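Local coordinates for protein KLTH0A00704p (PDB 4J2G) that works in autophagy, in which its HORMA domain, the part in this chain, probably mediates the recruitment of PI 3-kinase, at residues Pro87-Leu97 with Val200-Ser210; Ile219-Tyr229 with Ser262-His270. The protein carries 1 engineered substitution. One frame throughout, in Å; residues are numbered along the deposited sequence.

In the fold
The two interactions belong to one HORMA domain, and their centres are about 17 Å apart. Interaction 1 comes first along the chain and closes before interaction 2 opens. It pairs strand 89-96 with strand 201-208, an outermost strand of the five-stranded antiparallel sheet. Interaction 2 joins the loop that follows 201-208 to the end of strand 255-264, in the same sheet, and to the turn leading into strand 268-271 of a smaller sheet. They touch where Leu95 CD2 packs 3.9 Å from Phe269 CG. Arg131 links them: it pairs with Glu92 and bonds the sulfate held by Leu221 and Ser222. Interaction 1 builds an edge of the large sheet; interaction 2 fastens the next loop to both sheets.

Interaction 1 (Pro87-Leu97 with Val200-Ser210); sequences PPLVIETYLDL and VKLGTRILDGS
Gly209 N donates to Pro88 O at 2.7 Å, a nearly straight bond just past the strand ends. Beside it, Asp208 OD1 accepts from both Ser210 N and Ser210 OG in an Asx turn. The strands run antiparallel. Their ladder includes Val90 N to Leu207 O at 2.9 Å, but the return bond from Arg205 N to Glu92 O is weak.

Tyr94 carries its ring between its own backbone N and carbonyl carbon (chi1 53°). This lays the ring over Gly203, with the Gly203 CA 4.0 Å from the ring centroid in a CH-pi contact. Having no side chain, Gly203 leaves room for the ring. Arg205 NH2 also approaches Tyr94, 3.5 Å from CE1, with the two planes 51° apart.

Glu92 OE1 forms a salt bridge with Arg218, and OE2 one with Arg131. Arg205 adds a long ion pair, its NE 3.8 Å from Glu92 OE1, with the flat groups turned 79° apart and no N-H aimed at the oxygen. Arg205 NE is buried without a partner, while NH2 pairs with Glu126.

Leu89 CD1 meets Ile206 CG2 at 3.8 Å on the side covered by helices 18-39, 70-78 and 179-187. Thr93 there bonds Glu130. The pairing thus has a largely apolar face against the helices and a mixed one, where Val90 and Leu207 lie beside Tyr94 and Glu92 probably offsets part of the arginine charge.

Interaction 2 (Ile219-Tyr229 with Ser262-His270); sequences IGLSKSLIATY and SYRKDCDFH. With SO4 (sulfate ion), chain C.
A type I turn from Gly220 to Lys223 brings two backbone carbonyls to the guanidinium of Arg264. Arg264 NH1 bonds Lys223 O at 2.7 Å, nearly straight (165°). Arg264 NH2 bonds Gly220 O at 2.8 Å from above the carbonyl plane. Lys223 N reaches Gly220 O from the opposite face. Both oxygens lie in the guanidinium plane. A bend at chi3 (-63°) turns the group to the loop, and its NE binds Met128 O. Leu225 CD1 covers one guanidinium face, 3.6 Å from Arg264 NH1. A leucine in place of Arg264 would probably leave both turn carbonyls without these donors and the loop less firmly fixed.

Farther along, Tyr229 OH donates to the syn lone pair of Asp266 OD2 at 2.7 Å. Ile226 CD1 touches the same carboxylate, 3.5 Å from Asp266 CG. The backbone N atoms of Leu221 and Ser222 bind a sulfate, probably from the crystallisation liquor, which Arg131 also holds.

The loop lies against both sheets. Ile219 pairs by backbone with strand 126-136, Leu221 packs on Leu242 of strand 242-252, and Ile226 packs on Leu108 of strand 105-109.

Interaction 1 (Pro87-Leu97 with Val200-Ser210)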
loop_
_atom_site.group_PDB
_atom_site.type_symbol
_atom_site.label_atom_id
_atom_site.label_comp_id
_atom_site.label_asym_id
_atom_site.label_seq_id
_atom_site.Cartn_x
_atom_site.Cartn_y
_atom_site.Cartn_z
ATOM N N PRO A 87 1.082 -17.092 0.732
ATOM C CA PRO A 87 1.104 -16.189 1.905
ATOM C C PRO A 87 0.342 -14.881 1.600
ATOM O O PRO A 87 0.312 -14.475 0.455
ATOM C CB PRO A 87 2.601 -15.854 2.084
ATOM C CG PRO A 87 3.344 -16.762 1.160
ATOM C CD PRO A 87 2.402 -17.274 0.112
ATOM N N PRO A 88 -0.277 -14.236 2.611
ATOM C CA PRO A 88 -0.828 -12.888 2.367
ATOM C C PRO A 88 0.293 -11.887 1.974
ATOM O O PRO A 88 1.405 -11.889 2.575
ATOM C CB PRO A 88 -1.467 -12.519 3.731
ATOM C CG PRO A 88 -0.654 -13.317 4.721
ATOM C CD PRO A 88 -0.432 -14.644 4.024
ATOM N N LEU A 89 -0.018 -11.084 0.961
ATOM C CA LEU A 89 0.888 -10.131 0.313
ATOM C C LEU A 89 0.604 -8.712 0.791
ATOM O O LEU A 89 -0.471 -8.173 0.566
ATOM C CB LEU A 89 0.794 -10.247 -1.211
ATOM C CG LEU A 89 1.508 -9.421 -2.350
ATOM C CD1 LEU A 89 2.336 -8.242 -1.967
ATOM C CD2 LEU A 89 2.357 -10.325 -3.235
ATOM N N VAL A 90 1.598 -8.148 1.490
ATOM C CA VAL A 90 1.560 -6.832 2.069
ATOM C C VAL A 90 2.451 -5.871 1.312
ATOM O O VAL A 90 3.570 -6.199 0.961
ATOM C CB VAL A 90 1.860 -6.908 3.568
ATOM C CG1 VAL A 90 2.055 -5.501 4.241
ATOM C CG2 VAL A 90 0.673 -7.616 4.175
ATOM N N ILE A 91 1.904 -4.699 0.972
ATOM C CA ILE A 91 2.693 -3.652 0.300
ATOM C C ILE A 91 2.658 -2.344 1.102
ATOM O O ILE A 91 1.599 -1.867 1.416
ATOM C CB ILE A 91 2.228 -3.404 -1.118
ATOM C CG1 ILE A 91 2.434 -4.695 -1.944
ATOM C CG2 ILE A 91 3.058 -2.302 -1.804
ATOM C CD1 ILE A 91 1.852 -4.607 -3.334
ATOM N N GLU A 92 3.818 -1.803 1.439
ATOM C CA GLU A 92 3.858 -0.512 2.143
ATOM C C GLU A 92 4.338 0.564 1.157
ATOM O O GLU A 92 5.216 0.315 0.387
ATOM C CB GLU A 92 4.811 -0.616 3.278
ATOM C CG GLU A 92 4.297 -1.523 4.414
ATOM C CD GLU A 92 5.198 -1.380 5.687
ATOM O OE1 GLU A 92 6.399 -1.057 5.547
ATOM O OE2 GLU A 92 4.697 -1.558 6.799
ATOM N N THR A 93 3.708 1.737 1.154
ATOM C CA THR A 93 4.082 2.838 0.284
ATOM C C THR A 93 4.475 3.904 1.271
ATOM O O THR A 93 3.745 4.175 2.222
ATOM C CB THR A 93 2.913 3.328 -0.568
ATOM O OG1 THR A 93 2.560 2.309 -1.536
ATOM C CG2 THR A 93 3.292 4.621 -1.373
ATOM N N TYR A 94 5.642 4.502 1.065
ATOM C CA TYR A 94 6.101 5.510 2.043
ATOM C C TYR A 94 6.780 6.682 1.373
ATOM O O TYR A 94 7.199 6.577 0.240
ATOM C CB TYR A 94 7.046 4.870 3.074
ATOM C CG TYR A 94 8.174 4.123 2.386
ATOM C CD1 TYR A 94 8.078 2.764 2.120
ATOM C CD2 TYR A 94 9.306 4.784 1.972
ATOM C CE1 TYR A 94 9.075 2.097 1.442
ATOM C CE2 TYR A 94 10.325 4.110 1.328
ATOM C CZ TYR A 94 10.209 2.761 1.090
ATOM O OH TYR A 94 11.229 2.108 0.418
ATOM N N LEU A 95 6.946 7.770 2.127
ATOM C CA LEU A 95 7.741 8.875 1.690
ATOM C C LEU A 95 9.115 8.681 2.275
ATOM O O LEU A 95 9.283 8.717 3.501
ATOM C CB LEU A 95 7.116 10.181 2.136
ATOM C CG LEU A 95 7.767 11.482 1.700
ATOM C CD1 LEU A 95 7.827 11.590 0.175
ATOM C CD2 LEU A 95 6.977 12.618 2.306
ATOM N N ASP A 96 10.079 8.431 1.387
ATOM C CA ASP A 96 11.487 8.170 1.760
ATOM C C ASP A 96 12.272 9.443 2.153
ATOM O O ASP A 96 12.363 10.396 1.370
ATOM C CB ASP A 96 12.168 7.483 0.586
ATOM C CG ASP A 96 13.547 6.964 0.921
ATOM O OD1 ASP A 96 14.177 7.415 1.923
ATOM O OD2 ASP A 96 14.014 6.101 0.144
ATOM N N LEU A 97 12.842 9.480 3.354
ATOM C CA LEU A 97 13.441 10.733 3.855
ATOM C C LEU A 97 14.969 10.692 3.976
ATOM O O LEU A 97 15.577 11.566 4.598
ATOM C CB LEU A 97 12.892 11.063 5.234
ATOM C CG LEU A 97 11.387 11.255 5.356
ATOM C CD1 LEU A 97 11.117 11.813 6.735
ATOM C CD2 LEU A 97 10.841 12.167 4.279
ATOM N N VAL A 200 13.245 14.096 -1.713
ATOM C CA VAL A 200 12.449 13.006 -1.118
ATOM C C VAL A 200 11.765 12.239 -2.255
ATOM O O VAL A 200 11.362 12.838 -3.225
ATOM C CB VAL A 200 11.378 13.503 -0.112
ATOM C CG1 VAL A 200 11.998 14.237 1.086
ATOM C CG2 VAL A 200 10.354 14.407 -0.786
ATOM N N LYS A 201 11.679 10.916 -2.156
ATOM C CA LYS A 201 10.953 10.138 -3.166
ATOM C C LYS A 201 9.988 9.171 -2.485
ATOM O O LYS A 201 10.068 8.958 -1.281
ATOM C CB LYS A 201 11.932 9.371 -4.054
ATOM C CG LYS A 201 12.872 8.490 -3.239
ATOM C CD LYS A 201 13.827 7.653 -4.084
ATOM C CE LYS A 201 14.802 6.919 -3.172
ATOM N NZ LYS A 201 15.706 5.940 -3.855
ATOM N N LEU A 202 9.068 8.628 -3.272
ATOM C CA LEU A 202 8.200 7.563 -2.860
ATOM C C LEU A 202 8.921 6.257 -3.038
ATOM O O LEU A 202 9.716 6.148 -3.910
ATOM C CB LEU A 202 6.938 7.559 -3.737
ATOM C CG LEU A 202 5.684 8.211 -3.142
ATOM C CD1 LEU A 202 6.000 9.434 -2.328
ATOM C CD2 LEU A 202 4.602 8.552 -4.172
ATOM N N GLY A 203 8.641 5.277 -2.175
ATOM C CA GLY A 203 9.209 3.937 -2.208
ATOM C C GLY A 203 8.054 2.975 -1.858
ATOM O O GLY A 203 7.015 3.409 -1.374
ATOM N N THR A 204 8.214 1.695 -2.170
ATOM C CA THR A 204 7.325 0.639 -1.749
ATOM C C THR A 204 8.175 -0.516 -1.369
ATOM O O THR A 204 9.311 -0.563 -1.757
ATOM C CB THR A 204 6.436 0.121 -2.900
ATOM O OG1 THR A 204 7.267 -0.185 -4.010
ATOM C CG2 THR A 204 5.481 1.218 -3.306
ATOM N N ARG A 205 7.577 -1.481 -0.692
ATOM C CA ARG A 205 8.251 -2.591 -0.082
ATOM C C ARG A 205 7.135 -3.606 -0.040
ATOM O O ARG A 205 6.008 -3.282 0.321
ATOM C CB ARG A 205 8.641 -2.191 1.355
ATOM C CG ARG A 205 9.049 -3.285 2.277
ATOM C CD ARG A 205 9.468 -2.757 3.669
ATOM N NE ARG A 205 9.647 -1.313 3.650
ATOM C CZ ARG A 205 10.744 -0.708 4.075
ATOM N NH1 ARG A 205 11.749 -1.446 4.544
ATOM N NH2 ARG A 205 10.844 0.618 4.061
ATOM N N ILE A 206 7.463 -4.821 -0.422
ATOM C CA ILE A 206 6.573 -5.936 -0.382
ATOM C C ILE A 206 7.001 -6.764 0.773
ATOM O O ILE A 206 8.161 -6.907 0.999
ATOM C CB ILE A 206 6.741 -6.749 -1.655
ATOM C CG1 ILE A 206 6.240 -5.911 -2.832
ATOM C CG2 ILE A 206 6.061 -8.077 -1.490
ATOM C CD1 ILE A 206 6.582 -6.427 -4.234
ATOM N N LEU A 207 6.041 -7.278 1.523
ATOM C CA LEU A 207 6.248 -8.038 2.743
ATOM C C LEU A 207 5.311 -9.252 2.733
ATOM O O LEU A 207 4.155 -9.205 2.185
ATOM C CB LEU A 207 5.847 -7.254 3.964
ATOM C CG LEU A 207 6.681 -5.981 4.205
ATOM C CD1 LEU A 207 6.110 -5.140 5.335
ATOM C CD2 LEU A 207 8.121 -6.372 4.469
ATOM N N ASP A 208 5.802 -10.344 3.327
ATOM C CA ASP A 208 4.951 -11.513 3.632
ATOM C C ASP A 208 4.130 -11.131 4.866
ATOM O O ASP A 208 4.661 -10.879 5.942
ATOM C CB ASP A 208 5.818 -12.726 3.878
ATOM C CG ASP A 208 5.026 -13.982 4.256
ATOM O OD1 ASP A 208 3.935 -13.899 4.896
ATOM O OD2 ASP A 208 5.550 -15.073 3.905
ATOM N N GLY A 209 2.824 -11.017 4.699
ATOM C CA GLY A 209 2.015 -10.548 5.812
ATOM C C GLY A 209 1.623 -11.544 6.904
ATOM O O GLY A 209 0.903 -11.178 7.829
ATOM N N SER A 210 2.070 -12.794 6.821
ATOM C CA SER A 210 1.761 -13.723 7.904
ATOM C C SER A 210 2.827 -13.587 8.976
ATOM O O SER A 210 2.844 -14.360 9.913
ATOM C CB SER A 210 1.696 -15.153 7.396
ATOM O OG SER A 210 2.965 -15.527 6.877
#

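Interaction 2 (Ile219-Tyr229 with Ser262-His270)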
loop_
_atom_site.group_PDB
_atom_site.type_symbol
_atom_site.label_atom_id
_atom_site.label_comp_id
_atom_site.label_asym_id
_atom_site.label_seq_id
_atom_site.Cartn_x
_atom_site.Cartn_y
_atom_site.Cartn_z
ATOM N N ILE A 219 7.787 7.323 10.657
ATOM C CA ILE A 219 6.458 7.775 11.054
ATOM C C ILE A 219 5.452 6.762 10.497
ATOM O O ILE A 219 5.195 6.722 9.269
ATOM C CB ILE A 219 6.115 9.166 10.466
ATOM C CG1 ILE A 219 7.114 10.251 10.871
ATOM C CG2 ILE A 219 4.693 9.592 10.809
ATOM C CD1 ILE A 219 7.011 10.702 12.303
ATOM N N GLY A 220 4.857 5.972 11.388
ATOM C CA GLY A 220 3.896 4.933 11.057
ATOM C C GLY A 220 2.542 5.480 10.553
ATOM O O GLY A 220 2.200 6.638 10.778
ATOM N N LEU A 221 1.768 4.645 9.866
ATOM C CA LEU A 221 0.363 4.999 9.589
ATOM C C LEU A 221 -0.410 5.475 10.822
ATOM O O LEU A 221 -1.286 6.332 10.693
ATOM C CB LEU A 221 -0.370 3.812 8.956
ATOM C CG LEU A 221 -0.227 3.637 7.446
ATOM C CD1 LEU A 221 -1.277 2.631 7.040
ATOM C CD2 LEU A 221 -0.340 4.955 6.626
ATOM N N SER A 222 -0.086 4.924 12.008
ATOM C CA SER A 222 -0.786 5.268 13.286
ATOM C C SER A 222 -0.629 6.734 13.764
ATOM O O SER A 222 -1.545 7.275 14.396
ATOM C CB SER A 222 -0.374 4.317 14.429
ATOM O OG SER A 222 0.970 4.601 14.895
ATOM N N LYS A 223 0.520 7.351 13.473
ATOM C CA LYS A 223 0.777 8.741 13.803
ATOM C C LYS A 223 -0.117 9.655 12.958
ATOM O O LYS A 223 -0.001 9.757 11.742
ATOM C CB LYS A 223 2.272 9.085 13.627
ATOM C CG LYS A 223 3.150 8.728 14.827
ATOM C CD LYS A 223 3.060 9.745 15.987
ATOM C CE LYS A 223 1.918 9.453 16.975
ATOM N NZ LYS A 223 2.263 9.773 18.399
ATOM N N SER A 224 -1.043 10.312 13.605
ATOM C CA SER A 224 -1.864 11.249 12.917
ATOM C C SER A 224 -0.931 12.414 13.019
ATOM O O SER A 224 -0.055 12.455 13.906
ATOM C CB SER A 224 -3.149 11.461 13.721
ATOM O OG SER A 224 -2.831 12.045 14.948
ATOM N N LEU A 225 -1.038 13.361 12.139
ATOM C CA LEU A 225 0.031 14.379 12.189
ATOM C C LEU A 225 -0.629 15.734 12.400
ATOM O O LEU A 225 -0.001 16.707 12.787
ATOM C CB LEU A 225 0.774 14.356 10.849
ATOM C CG LEU A 225 1.586 13.062 10.735
ATOM C CD1 LEU A 225 2.021 12.841 9.279
ATOM C CD2 LEU A 225 2.784 13.116 11.714
ATOM N N ILE A 226 -1.922 15.720 12.114
ATOM C CA ILE A 226 -2.888 16.756 12.160
ATOM C C ILE A 226 -3.759 16.438 13.365
ATOM O O ILE A 226 -4.570 15.488 13.327
ATOM C CB ILE A 226 -3.757 16.619 10.882
ATOM C CG1 ILE A 226 -2.861 16.827 9.648
ATOM C CG2 ILE A 226 -4.996 17.526 10.926
ATOM C CD1 ILE A 226 -3.535 16.467 8.299
ATOM N N ALA A 227 -3.620 17.266 14.410
ATOM C CA ALA A 227 -4.263 17.057 15.715
ATOM C C ALA A 227 -5.742 17.410 15.707
ATOM O O ALA A 227 -6.442 17.122 16.666
ATOM C CB ALA A 227 -3.519 17.813 16.842
ATOM N N THR A 228 -6.252 18.009 14.638
ATOM C CA THR A 228 -7.723 18.186 14.558
ATOM C C THR A 228 -8.534 16.893 14.365
ATOM O O THR A 228 -9.743 16.907 14.480
ATOM C CB THR A 228 -8.175 19.139 13.446
ATOM O OG1 THR A 228 -7.660 18.674 12.208
ATOM C CG2 THR A 228 -7.675 20.525 13.672
ATOM N N TYR A 229 -7.889 15.788 14.035
ATOM C CA TYR A 229 -8.620 14.546 13.843
ATOM C C TYR A 229 -9.101 13.982 15.147
ATOM O O TYR A 229 -8.323 13.841 16.097
ATOM C CB TYR A 229 -7.719 13.516 13.136
ATOM C CG TYR A 229 -7.769 13.714 11.652
ATOM C CD1 TYR A 229 -8.959 13.475 10.950
ATOM C CD2 TYR A 229 -6.652 14.159 10.937
ATOM C CE1 TYR A 229 -9.014 13.693 9.565
ATOM C CE2 TYR A 229 -6.692 14.356 9.551
ATOM C CZ TYR A 229 -7.859 14.077 8.869
ATOM O OH TYR A 229 -7.904 14.243 7.496
ATOM N N SER A 262 -5.367 0.473 3.354
ATOM C CA SER A 262 -5.510 1.570 4.331
ATOM C C SER A 262 -4.498 2.627 3.982
ATOM O O SER A 262 -3.340 2.292 3.731
ATOM C CB SER A 262 -5.155 1.051 5.701
ATOM O OG SER A 262 -6.228 0.208 6.105
ATOM N N TYR A 263 -4.930 3.893 3.979
ATOM C CA TYR A 263 -4.087 4.988 3.578
ATOM C C TYR A 263 -4.293 6.281 4.391
ATOM O O TYR A 263 -5.373 6.595 4.802
ATOM C CB TYR A 263 -4.227 5.257 2.091
ATOM C CG TYR A 263 -5.643 5.577 1.673
ATOM C CD1 TYR A 263 -6.536 4.539 1.318
ATOM C CD2 TYR A 263 -6.081 6.868 1.588
ATOM C CE1 TYR A 263 -7.837 4.816 0.928
ATOM C CE2 TYR A 263 -7.394 7.181 1.172
ATOM C CZ TYR A 263 -8.254 6.147 0.821
ATOM O OH TYR A 263 -9.542 6.453 0.458
ATOM N N ARG A 264 -3.215 7.005 4.644
ATOM C CA ARG A 264 -3.294 8.345 5.202
ATOM C C ARG A 264 -4.082 9.272 4.247
ATOM O O ARG A 264 -3.689 9.443 3.096
ATOM C CB ARG A 264 -1.824 8.801 5.376
ATOM C CG ARG A 264 -1.673 10.048 6.198
ATOM C CD ARG A 264 -0.190 10.505 6.254
ATOM N NE ARG A 264 0.653 9.515 6.898
ATOM C CZ ARG A 264 0.710 9.276 8.224
ATOM N NH1 ARG A 264 -0.027 9.928 9.093
ATOM N NH2 ARG A 264 1.532 8.352 8.683
ATOM N N LYS A 265 -5.229 9.803 4.698
ATOM C CA LYS A 265 -6.038 10.815 3.972
ATOM C C LYS A 265 -5.308 12.036 3.439
ATOM O O LYS A 265 -5.622 12.531 2.372
ATOM C CB LYS A 265 -7.173 11.353 4.865
ATOM C CG LYS A 265 -8.281 10.339 5.233
ATOM C CD LYS A 265 -9.102 10.868 6.409
ATOM C CE LYS A 265 -10.470 10.247 6.436
ATOM N NZ LYS A 265 -11.136 10.681 7.687
ATOM N N ASP A 266 -4.352 12.561 4.204
ATOM C CA ASP A 266 -3.642 13.729 3.752
ATOM C C ASP A 266 -2.186 13.405 3.328
ATOM O O ASP A 266 -1.408 12.843 4.114
ATOM C CB ASP A 266 -3.611 14.676 4.949
ATOM C CG ASP A 266 -4.973 14.993 5.452
ATOM O OD1 ASP A 266 -5.489 16.040 4.976
ATOM O OD2 ASP A 266 -5.509 14.232 6.321
ATOM N N CYS A 267 -1.790 13.841 2.134
ATOM C CA CYS A 267 -0.432 13.633 1.643
ATOM C C CYS A 267 0.127 14.937 1.063
ATOM O O CYS A 267 1.036 14.927 0.269
ATOM C CB CYS A 267 -0.451 12.607 0.507
ATOM S SG CYS A 267 -0.859 10.939 1.006
ATOM N N ASP A 268 -0.438 16.080 1.416
ATOM C CA ASP A 268 0.104 17.290 0.812
ATOM C C ASP A 268 1.342 17.705 1.650
ATOM O O ASP A 268 1.233 18.607 2.408
ATOM C CB ASP A 268 -0.982 18.374 0.786
ATOM C CG ASP A 268 -0.532 19.660 0.060
ATOM O OD1 ASP A 268 0.487 19.672 -0.634
ATOM O OD2 ASP A 268 -1.219 20.673 0.185
ATOM N N PHE A 269 2.423 16.921 1.575
ATOM C CA PHE A 269 3.729 17.139 2.247
ATOM C C PHE A 269 4.636 18.159 1.555
ATOM O O PHE A 269 4.570 18.301 0.334
ATOM C CB PHE A 269 4.504 15.820 2.331
ATOM C CG PHE A 269 3.908 14.839 3.294
ATOM C CD1 PHE A 269 4.149 14.939 4.674
ATOM C CD2 PHE A 269 3.083 13.810 2.837
ATOM C CE1 PHE A 269 3.582 14.021 5.585
ATOM C CE2 PHE A 269 2.524 12.876 3.743
ATOM C CZ PHE A 269 2.756 12.988 5.123
ATOM N N HIS A 270 5.470 18.854 2.344
ATOM C CA HIS A 270 6.325 19.927 1.861
ATOM C C HIS A 270 7.664 19.790 2.573
ATOM O O HIS A 270 7.786 19.253 3.683
ATOM C CB HIS A 270 5.670 21.319 2.043
ATOM C CG HIS A 270 4.460 21.512 1.180
ATOM N ND1 HIS A 270 4.534 21.607 -0.192
ATOM C CD2 HIS A 270 3.139 21.503 1.476
ATOM C CE1 HIS A 270 3.318 21.715 -0.701
ATOM N NE2 HIS A 270 2.452 21.668 0.291
HETATM S S SO4 C . 1.952 1.502 11.502
HETATM O O1 SO4 C . 0.947 0.468 11.633
HETATM O O2 SO4 C . 1.377 2.607 12.283
HETATM O O3 SO4 C . 3.320 1.282 12.026
HETATM O O4 SO4 C . 2.144 1.737 10.057
#